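Local coordinates for protein hydrogenase maturation factor (PDB 3VTH) that probably carbamoylates the C terminus of HypE, using carbamoyl phosphate and ATP, during maturation of [NiFe]-hydrogenases, at residues L38-Y43 / Y90-V96; V208-K213 / L317-F323; V398-L403 / C414-G418. All blocks are in the same frame, centred on the assembly; numbering follows the deposited sequence.

Contact 1 (L38-Y43 / Y90-V96); sequences LKGIVY and YKDFKIV
Gly40 and Phe93 face each other where strand 93-95 joins strand 39-45 in parallel, forming the last seam of the acylphosphatase-like α/β sheet with its 4-1-3-2-5 strand order. Four backbone hydrogen bonds close it, from Gly40 N to Asp92 O at one end to Val96 N to Val42 O at the other. Tyr90, just before the strand, leans over this seam. Tyr90 CB sits 3.7 Å from Gly40 N, and with CG beside its own backbone N (chi1 -74°) the ring is laid over Gly40, whose CA makes a CH-pi contact 3.8 Å from the ring centroid. Further out, Tyr90 CE1 meets Ile41 CG2 at 3.7 Å, and OH, beside Ile41 CD1, is hydrogen-bonded to Glu52 OE1 of the adjoining strand. A serine in place of Tyr90 would probably uncover the Gly40 CA, take away one of the groups packed on Ile41 and leave Glu52 without its hydroxyl mate. Val42 and Phe93 belong to the sheet face covered by helix 25-35, and Ile95, close to the predicted active-site Arg26, shares it. There Val42 CG1 touches both Ile95 CG1 and Phe93 CE1, each at 3.8 Å.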
loop_
_atom_site.group_PDB
_atom_site.type_symbol
_atom_site.label_atom_id
_atom_site.label_comp_id
_atom_site.label_asym_id
_atom_site.label_seq_id
_atom_site.Cartn_x
_atom_site.Cartn_y
_atom_site.Cartn_z
ATOM N N LEU A 38 4.644 15.531 39.666
ATOM C CA LEU A 38 5.554 14.399 39.713
ATOM C C LEU A 38 6.968 14.834 39.362
ATOM O O LEU A 38 7.174 15.755 38.581
ATOM C CB LEU A 38 5.099 13.294 38.755
ATOM C CG LEU A 38 3.663 12.801 38.974
ATOM C CD1 LEU A 38 3.281 11.762 37.911
ATOM C CD2 LEU A 38 3.457 12.239 40.393
ATOM N N LYS A 39 7.941 14.160 39.960
ATOM C CA LYS A 39 9.348 14.409 39.686
ATOM C C LYS A 39 9.879 13.157 38.993
ATOM O O LYS A 39 9.256 12.094 39.065
ATOM C CB LYS A 39 10.080 14.670 41.016
ATOM C CG LYS A 39 9.693 16.001 41.654
ATOM C CD LYS A 39 9.624 15.885 43.164
ATOM C CE LYS A 39 9.220 17.221 43.839
ATOM N NZ LYS A 39 7.940 17.782 43.283
ATOM N N GLY A 40 11.019 13.265 38.328
ATOM C CA GLY A 40 11.548 12.129 37.574
ATOM C C GLY A 40 12.111 12.540 36.235
ATOM O O GLY A 40 12.545 13.685 36.065
ATOM N N ILE A 41 12.092 11.602 35.291
ATOM C CA ILE A 41 12.718 11.768 33.987
ATOM C C ILE A 41 11.912 11.056 32.906
ATOM O O ILE A 41 11.161 10.101 33.181
ATOM C CB ILE A 41 14.211 11.263 33.980
ATOM C CG1 ILE A 41 14.295 9.772 34.367
ATOM C CG2 ILE A 41 15.078 12.128 34.923
ATOM C CD1 ILE A 41 15.597 9.089 34.017
ATOM N N VAL A 42 12.052 11.536 31.678
ATOM C CA VAL A 42 11.537 10.835 30.503
ATOM C C VAL A 42 12.592 10.918 29.400
ATOM O O VAL A 42 13.295 11.930 29.272
ATOM C CB VAL A 42 10.161 11.383 30.028
ATOM C CG1 VAL A 42 10.239 12.863 29.617
ATOM C CG2 VAL A 42 9.574 10.532 28.861
ATOM N N TYR A 43 12.711 9.848 28.615
ATOM C CA TYR A 43 13.604 9.834 27.469
ATOM C C TYR A 43 13.205 8.750 26.476
ATOM O O TYR A 43 12.560 7.764 26.842
ATOM C CB TYR A 43 15.081 9.671 27.891
ATOM C CG TYR A 43 15.429 8.400 28.658
ATOM C CD1 TYR A 43 15.468 8.394 30.053
ATOM C CD2 TYR A 43 15.750 7.220 27.987
ATOM C CE1 TYR A 43 15.814 7.230 30.765
ATOM C CE2 TYR A 43 16.078 6.043 28.687
ATOM C CZ TYR A 43 16.109 6.069 30.076
ATOM O OH TYR A 43 16.429 4.936 30.762
ATOM N N TYR A 90 14.376 12.567 43.124
ATOM C CA TYR A 90 14.475 13.566 42.075
ATOM C C TYR A 90 13.912 14.882 42.586
ATOM O O TYR A 90 12.881 14.897 43.263
ATOM C CB TYR A 90 13.660 13.123 40.878
ATOM C CG TYR A 90 14.261 12.012 40.065
ATOM C CD1 TYR A 90 15.376 12.238 39.265
ATOM C CD2 TYR A 90 13.678 10.744 40.044
ATOM C CE1 TYR A 90 15.919 11.218 38.461
ATOM C CE2 TYR A 90 14.206 9.714 39.241
ATOM C CZ TYR A 90 15.334 9.963 38.461
ATOM O OH TYR A 90 15.870 8.961 37.670
ATOM N N LYS A 91 14.593 15.979 42.264
ATOM C CA LYS A 91 14.168 17.301 42.720
ATOM C C LYS A 91 13.239 17.988 41.717
ATOM O O LYS A 91 12.576 18.974 42.038
ATOM C CB LYS A 91 15.377 18.186 43.031
ATOM C CG LYS A 91 16.240 17.670 44.194
ATOM C CD LYS A 91 16.539 18.763 45.204
ATOM C CE LYS A 91 16.932 18.166 46.557
ATOM N NZ LYS A 91 17.130 19.209 47.601
ATOM N N ASP A 92 13.197 17.465 40.500
ATOM C CA ASP A 92 12.368 18.055 39.467
ATOM C C ASP A 92 11.969 16.996 38.455
ATOM O O ASP A 92 12.322 15.832 38.601
ATOM C CB ASP A 92 13.107 19.224 38.784
ATOM C CG ASP A 92 14.494 18.829 38.247
ATOM O OD1 ASP A 92 15.306 19.742 37.956
ATOM O OD2 ASP A 92 14.790 17.617 38.131
ATOM N N PHE A 93 11.231 17.404 37.431
ATOM C CA PHE A 93 10.982 16.524 36.302
ATOM C C PHE A 93 11.661 17.071 35.052
ATOM O O PHE A 93 11.567 18.260 34.775
ATOM C CB PHE A 93 9.484 16.328 36.039
ATOM C CG PHE A 93 9.209 15.214 35.076
ATOM C CD1 PHE A 93 9.207 15.444 33.715
ATOM C CD2 PHE A 93 9.011 13.914 35.537
ATOM C CE1 PHE A 93 8.993 14.404 32.827
ATOM C CE2 PHE A 93 8.795 12.864 34.641
ATOM C CZ PHE A 93 8.791 13.121 33.297
ATOM N N LYS A 94 12.353 16.205 34.313
ATOM C CA LYS A 94 13.131 16.632 33.147
ATOM C C LYS A 94 13.012 15.648 31.989
ATOM O O LYS A 94 12.925 14.431 32.204
ATOM C CB LYS A 94 14.617 16.794 33.511
ATOM C CG LYS A 94 14.957 18.029 34.363
ATOM C CD LYS A 94 16.458 18.052 34.689
ATOM C CE LYS A 94 16.931 19.438 35.126
ATOM N NZ LYS A 94 16.883 20.426 33.989
ATOM N N ILE A 95 12.992 16.175 30.764
ATOM C CA ILE A 95 13.257 15.362 29.580
ATOM C C ILE A 95 14.777 15.242 29.479
ATOM O O ILE A 95 15.479 16.267 29.498
ATOM C CB ILE A 95 12.704 16.016 28.275
ATOM C CG1 ILE A 95 11.197 16.287 28.401
ATOM C CG2 ILE A 95 13.014 15.133 27.049
ATOM C CD1 ILE A 95 10.625 17.209 27.298
ATOM N N VAL A 96 15.286 14.009 29.399
ATOM C CA VAL A 96 16.739 13.789 29.330
ATOM C C VAL A 96 17.175 13.169 28.000
ATOM O O VAL A 96 16.324 12.841 27.165
ATOM C CB VAL A 96 17.295 12.975 30.557
ATOM C CG1 VAL A 96 16.938 13.671 31.864
ATOM C CG2 VAL A 96 16.784 11.540 30.556
HETATM O O HOH W 1 14.840 15.175 36.999
#

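Contact 2 (V208-K213 / L317-F323); sequences VAKALK and LMEEIDF
The carbonyl oxygen of Leu317, whose side chain packs on Val208, Ala209 and Leu212, is gripped by two backbone N-H groups, Glu320 N at 2.8 Å and Ile321 N at 3.1 Å. These two bonds hold the backbone turn from Leu317 to Ile321, and Glu320 O comes to face helix 204-213. Lys213 NZ donates to Glu320 O at 3.1 Å, nearly in line with the C=O bond; its chain, bent at chi3, passes obliquely across the rim of Phe323, Lys213 CG lying 3.7 Å from Phe323 CE2 near the ring plane. Arg257 donates to the carbonyls of Met318 and Ile321, and the two cations would probably polarise this peptide run. The fold is the YrdC-like α/β domain: helix 204-213 rests on strands 218-221 and 354-358, and the chain leaving helix 312-320 leads into strand 325-329 of the same sheet. Apolar side chains of helix 204-213 meet Leu317 and the chain that follows it. Ala209 CB presses on Glu320 CB at 3.5 Å and also on Ile321 CG2. Leu317, its CG anti to the backbone N (chi1 -176°), sends CD1 over the Ala209 backbone and CD2 to Leu212 CD1 at 3.9 Å, while Phe323 CZ lies 4.0 Å from Leu212 CB.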
loop_
_atom_site.group_PDB
_atom_site.type_symbol
_atom_site.label_atom_id
_atom_site.label_comp_id
_atom_site.label_asym_id
_atom_site.label_seq_id
_atom_site.Cartn_x
_atom_site.Cartn_y
_atom_site.Cartn_z
ATOM N N VAL A 208 6.268 27.786 -10.230
ATOM C CA VAL A 208 5.663 26.475 -10.499
ATOM C C VAL A 208 4.254 26.627 -11.064
ATOM O O VAL A 208 3.934 26.028 -12.098
ATOM C CB VAL A 208 5.664 25.587 -9.234
ATOM C CG1 VAL A 208 4.816 24.310 -9.428
ATOM C CG2 VAL A 208 7.088 25.226 -8.869
ATOM N N ALA A 209 3.441 27.456 -10.401
ATOM C CA ALA A 209 2.072 27.742 -10.850
ATOM C C ALA A 209 2.030 28.245 -12.287
ATOM O O ALA A 209 1.194 27.799 -13.075
ATOM C CB ALA A 209 1.395 28.734 -9.926
ATOM N N LYS A 210 2.937 29.160 -12.626
ATOM C CA LYS A 210 2.995 29.698 -13.987
ATOM C C LYS A 210 3.341 28.617 -15.011
ATOM O O LYS A 210 2.681 28.509 -16.046
ATOM C CB LYS A 210 3.946 30.900 -14.078
ATOM C CG LYS A 210 3.467 32.082 -13.230
ATOM C CD LYS A 210 3.805 33.444 -13.816
ATOM C CE LYS A 210 3.244 34.550 -12.910
ATOM N NZ LYS A 210 3.401 35.917 -13.498
ATOM N N ALA A 211 4.355 27.802 -14.716
ATOM C CA ALA A 211 4.698 26.682 -15.600
ATOM C C ALA A 211 3.496 25.742 -15.832
ATOM O O ALA A 211 3.180 25.398 -16.983
ATOM C CB ALA A 211 5.890 25.919 -15.062
ATOM N N LEU A 212 2.816 25.366 -14.752
ATOM C CA LEU A 212 1.612 24.543 -14.840
ATOM C C LEU A 212 0.494 25.188 -15.673
ATOM O O LEU A 212 -0.162 24.513 -16.449
ATOM C CB LEU A 212 1.087 24.183 -13.449
ATOM C CG LEU A 212 1.924 23.259 -12.561
ATOM C CD1 LEU A 212 1.336 23.274 -11.143
ATOM C CD2 LEU A 212 1.989 21.808 -13.121
ATOM N N LYS A 213 0.279 26.488 -15.504
ATOM C CA LYS A 213 -0.737 27.198 -16.285
ATOM C C LYS A 213 -0.373 27.266 -17.762
ATOM O O LYS A 213 -1.256 27.305 -18.630
ATOM C CB LYS A 213 -0.939 28.610 -15.744
ATOM C CG LYS A 213 -1.647 28.644 -14.409
ATOM C CD LYS A 213 -1.851 30.082 -13.959
ATOM C CE LYS A 213 -1.827 30.147 -12.439
ATOM N NZ LYS A 213 -2.184 31.515 -11.979
ATOM N N LEU A 317 0.673 25.994 -3.390
ATOM C CA LEU A 317 0.424 25.892 -4.831
ATOM C C LEU A 317 -1.064 26.060 -5.152
ATOM O O LEU A 317 -1.417 26.751 -6.110
ATOM C CB LEU A 317 0.956 24.558 -5.383
ATOM C CG LEU A 317 0.855 24.332 -6.910
ATOM C CD1 LEU A 317 1.521 25.505 -7.708
ATOM C CD2 LEU A 317 1.451 22.975 -7.303
ATOM N N MET A 318 -1.918 25.437 -4.335
ATOM C CA MET A 318 -3.372 25.487 -4.505
ATOM C C MET A 318 -3.979 26.890 -4.447
ATOM O O MET A 318 -4.975 27.157 -5.121
ATOM C CB MET A 318 -4.081 24.548 -3.510
ATOM C CG MET A 318 -3.930 23.046 -3.821
ATOM S SD MET A 318 -4.605 22.676 -5.459
ATOM C CE MET A 318 -4.342 20.911 -5.576
ATOM N N GLU A 319 -3.394 27.790 -3.659
ATOM C CA GLU A 319 -3.837 29.190 -3.710
ATOM C C GLU A 319 -3.431 29.907 -5.020
ATOM O O GLU A 319 -3.987 30.963 -5.350
ATOM C CB GLU A 319 -3.445 29.998 -2.447
ATOM C CG GLU A 319 -2.333 29.394 -1.601
ATOM C CD GLU A 319 -2.192 30.007 -0.202
ATOM O OE1 GLU A 319 -2.108 29.232 0.785
ATOM O OE2 GLU A 319 -2.145 31.245 -0.086
ATOM N N GLU A 320 -2.492 29.327 -5.775
ATOM C CA GLU A 320 -2.014 29.962 -7.019
ATOM C C GLU A 320 -2.676 29.436 -8.292
ATOM O O GLU A 320 -2.746 30.159 -9.287
ATOM C CB GLU A 320 -0.485 29.884 -7.156
ATOM C CG GLU A 320 0.322 30.544 -6.032
ATOM C CD GLU A 320 -0.029 32.011 -5.797
ATOM O OE1 GLU A 320 -0.219 32.765 -6.779
ATOM O OE2 GLU A 320 -0.096 32.419 -4.615
ATOM N N ILE A 321 -3.171 28.195 -8.256
ATOM C CA ILE A 321 -3.817 27.581 -9.419
ATOM C C ILE A 321 -5.331 27.367 -9.193
ATOM O O ILE A 321 -5.779 27.287 -8.049
ATOM C CB ILE A 321 -3.124 26.239 -9.800
ATOM C CG1 ILE A 321 -3.207 25.227 -8.646
ATOM C CG2 ILE A 321 -1.662 26.470 -10.189
ATOM C CD1 ILE A 321 -2.673 23.836 -8.981
ATOM N N ASP A 322 -6.113 27.281 -10.273
ATOM C CA ASP A 322 -7.542 26.934 -10.153
ATOM C C ASP A 322 -7.922 25.645 -10.912
ATOM O O ASP A 322 -8.949 25.591 -11.606
ATOM C CB ASP A 322 -8.445 28.099 -10.590
ATOM C CG ASP A 322 -8.217 28.517 -12.038
ATOM O OD1 ASP A 322 -7.506 27.792 -12.774
ATOM O OD2 ASP A 322 -8.753 29.567 -12.451
ATOM N N PHE A 323 -7.081 24.627 -10.795
ATOM C CA PHE A 323 -7.303 23.361 -11.490
ATOM C C PHE A 323 -6.637 22.251 -10.709
ATOM O O PHE A 323 -5.611 22.490 -10.066
ATOM C CB PHE A 323 -6.801 23.400 -12.964
ATOM C CG PHE A 323 -5.411 23.985 -13.139
ATOM C CD1 PHE A 323 -4.265 23.246 -12.800
ATOM C CD2 PHE A 323 -5.250 25.277 -13.637
ATOM C CE1 PHE A 323 -2.978 23.793 -12.957
ATOM C CE2 PHE A 323 -3.980 25.832 -13.812
ATOM C CZ PHE A 323 -2.837 25.091 -13.467
#

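Contact 3 (V398-L403 / C414-G418); sequences VKASIL and CMTKG
Strands 402-404 and 414-417 run antiparallel, with Leu403 and Met415 forming a non-hydrogen-bonded pair whose CA atoms are 4.6 Å apart. Next to it, Thr416 N gives a regular hydrogen bond to Ile402 O at 3.0 Å, lying in the carbonyl plane. At the open end of the hairpin, Val398 N is hydrogen-bonded to Gly418 O at 2.9 Å, the donor above the carbonyl plane. Gly418 has a positive phi, which by itself favours glycine. Between Ile402 and Thr416 the expected return bond is replaced: Ile402 N turns instead to Thr416 OG1 at 2.9 Å, with an N-H...O angle of 155°. The threonine can take this role because its OG1 stands between its backbone N and carbonyl carbon (chi1 56°), which points the hydroxyl at the facing strand. Thr416 O is taken by another hydroxyl, Ser401 OG, at 2.7 Å, the donor tilted slightly from the carbonyl plane. Strands 402-404 and 414-417 are the first hairpin of an actin-like ATPase (RNase H-like) domain with strand order 3-2-1-4-5, and the turn between them contributes to the pocket of a bound nucleotide analogue, although the paired segments lie away from that site. Leu403 and Met415 point the same way, Leu403 CD1 meeting Met415 CG at 3.9 Å, and Met415 goes on to helix 433-449. Ile402 and Cys414 instead contact helix 737-749. Val398, ahead of the first strand, turns its side chain toward the second, Val398 CG1 lying 3.8 Å from Thr416 CB.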
loop_
_atom_site.group_PDB
_atom_site.type_symbol
_atom_site.label_atom_id
_atom_site.label_comp_id
_atom_site.label_asym_id
_atom_site.label_seq_id
_atom_site.Cartn_x
_atom_site.Cartn_y
_atom_site.Cartn_z
ATOM N N VAL A 398 7.218 -13.732 17.841
ATOM C CA VAL A 398 7.693 -14.717 16.854
ATOM C C VAL A 398 8.760 -15.648 17.411
ATOM O O VAL A 398 9.492 -15.288 18.329
ATOM C CB VAL A 398 8.191 -14.076 15.527
ATOM C CG1 VAL A 398 7.051 -13.406 14.826
ATOM C CG2 VAL A 398 9.356 -13.104 15.759
ATOM N N LYS A 399 8.824 -16.844 16.823
ATOM C CA LYS A 399 9.814 -17.854 17.160
ATOM C C LYS A 399 11.239 -17.314 16.952
ATOM O O LYS A 399 12.080 -17.373 17.851
ATOM C CB LYS A 399 9.568 -19.096 16.292
ATOM C CG LYS A 399 9.591 -20.420 17.045
ATOM C CD LYS A 399 11.006 -20.902 17.383
ATOM C CE LYS A 399 10.986 -22.285 18.044
ATOM N NZ LYS A 399 10.401 -22.254 19.418
ATOM N N ALA A 400 11.487 -16.783 15.754
ATOM C CA ALA A 400 12.777 -16.200 15.387
ATOM C C ALA A 400 12.468 -15.174 14.296
ATOM O O ALA A 400 11.359 -15.167 13.796
ATOM C CB ALA A 400 13.712 -17.300 14.855
ATOM N N SER A 401 13.424 -14.317 13.937
ATOM C CA SER A 401 13.204 -13.343 12.853
ATOM C C SER A 401 13.237 -13.997 11.467
ATOM O O SER A 401 14.163 -14.751 11.122
ATOM C CB SER A 401 14.195 -12.177 12.912
ATOM O OG SER A 401 13.820 -11.243 13.917
ATOM N N ILE A 402 12.211 -13.700 10.682
ATOM C CA ILE A 402 12.086 -14.249 9.334
ATOM C C ILE A 402 12.100 -13.094 8.346
ATOM O O ILE A 402 11.485 -12.063 8.592
ATOM C CB ILE A 402 10.778 -15.062 9.187
ATOM C CG1 ILE A 402 10.932 -16.410 9.917
ATOM C CG2 ILE A 402 10.400 -15.281 7.684
ATOM C CD1 ILE A 402 9.631 -17.170 10.113
ATOM N N LEU A 403 12.831 -13.254 7.249
ATOM C CA LEU A 403 12.671 -12.356 6.117
ATOM C C LEU A 403 11.827 -13.075 5.061
ATOM O O LEU A 403 12.187 -14.150 4.606
ATOM C CB LEU A 403 14.040 -11.969 5.542
ATOM C CG LEU A 403 14.056 -11.271 4.173
ATOM C CD1 LEU A 403 13.406 -9.865 4.237
ATOM C CD2 LEU A 403 15.494 -11.179 3.679
ATOM N N CYS A 414 8.868 -8.593 3.890
ATOM C CA CYS A 414 8.389 -8.476 5.269
ATOM C C CYS A 414 9.406 -9.100 6.219
ATOM O O CYS A 414 9.943 -10.162 5.915
ATOM C CB CYS A 414 7.010 -9.146 5.404
ATOM S SG CYS A 414 6.269 -9.079 7.050
ATOM N N MET A 415 9.695 -8.422 7.334
ATOM C CA MET A 415 10.616 -8.928 8.364
ATOM C C MET A 415 9.914 -8.975 9.705
ATOM O O MET A 415 9.304 -7.989 10.124
ATOM C CB MET A 415 11.809 -7.983 8.569
ATOM C CG MET A 415 12.650 -7.747 7.368
ATOM S SD MET A 415 13.795 -6.377 7.687
ATOM C CE MET A 415 14.530 -6.396 6.058
ATOM N N THR A 416 10.038 -10.093 10.404
ATOM C CA THR A 416 9.383 -10.224 11.692
ATOM C C THR A 416 10.360 -9.978 12.835
ATOM O O THR A 416 11.554 -10.267 12.722
ATOM C CB THR A 416 8.767 -11.626 11.886
ATOM O OG1 THR A 416 9.780 -12.618 11.716
ATOM C CG2 THR A 416 7.654 -11.846 10.873
ATOM N N LYS A 417 9.834 -9.396 13.907
ATOM C CA LYS A 417 10.573 -9.256 15.159
ATOM C C LYS A 417 9.583 -8.968 16.270
ATOM O O LYS A 417 8.639 -8.175 16.080
ATOM C CB LYS A 417 11.617 -8.136 15.090
ATOM C CG LYS A 417 12.776 -8.393 16.075
ATOM C CD LYS A 417 13.884 -7.409 15.872
ATOM C CE LYS A 417 15.023 -7.663 16.823
ATOM N NZ LYS A 417 15.764 -6.394 16.888
ATOM N N GLY A 418 9.796 -9.612 17.420
ATOM C CA GLY A 418 8.886 -9.460 18.561
ATOM C C GLY A 418 7.496 -9.851 18.097
ATOM O O GLY A 418 7.322 -10.897 17.458
#

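The three contacts belong to three different domains and do not touch; even contacts 1 and 3, which come closest, keep about 17 Å between their nearest atoms. Contact 2 is the buried one, a helix against the end of another helix and the loop that follows, and depends mainly on apolar packing with one lysine-to-carbonyl bond. Contacts 1 and 3 are partly buried strand pairings, differently made. In contact 1 the edge strand is joined in parallel by regular backbone bonds, with an aromatic ring laid over the seam. Contact 3 is an antiparallel hairpin inside its sheet, where serine and threonine hydroxyls stand in for part of the backbone pairing.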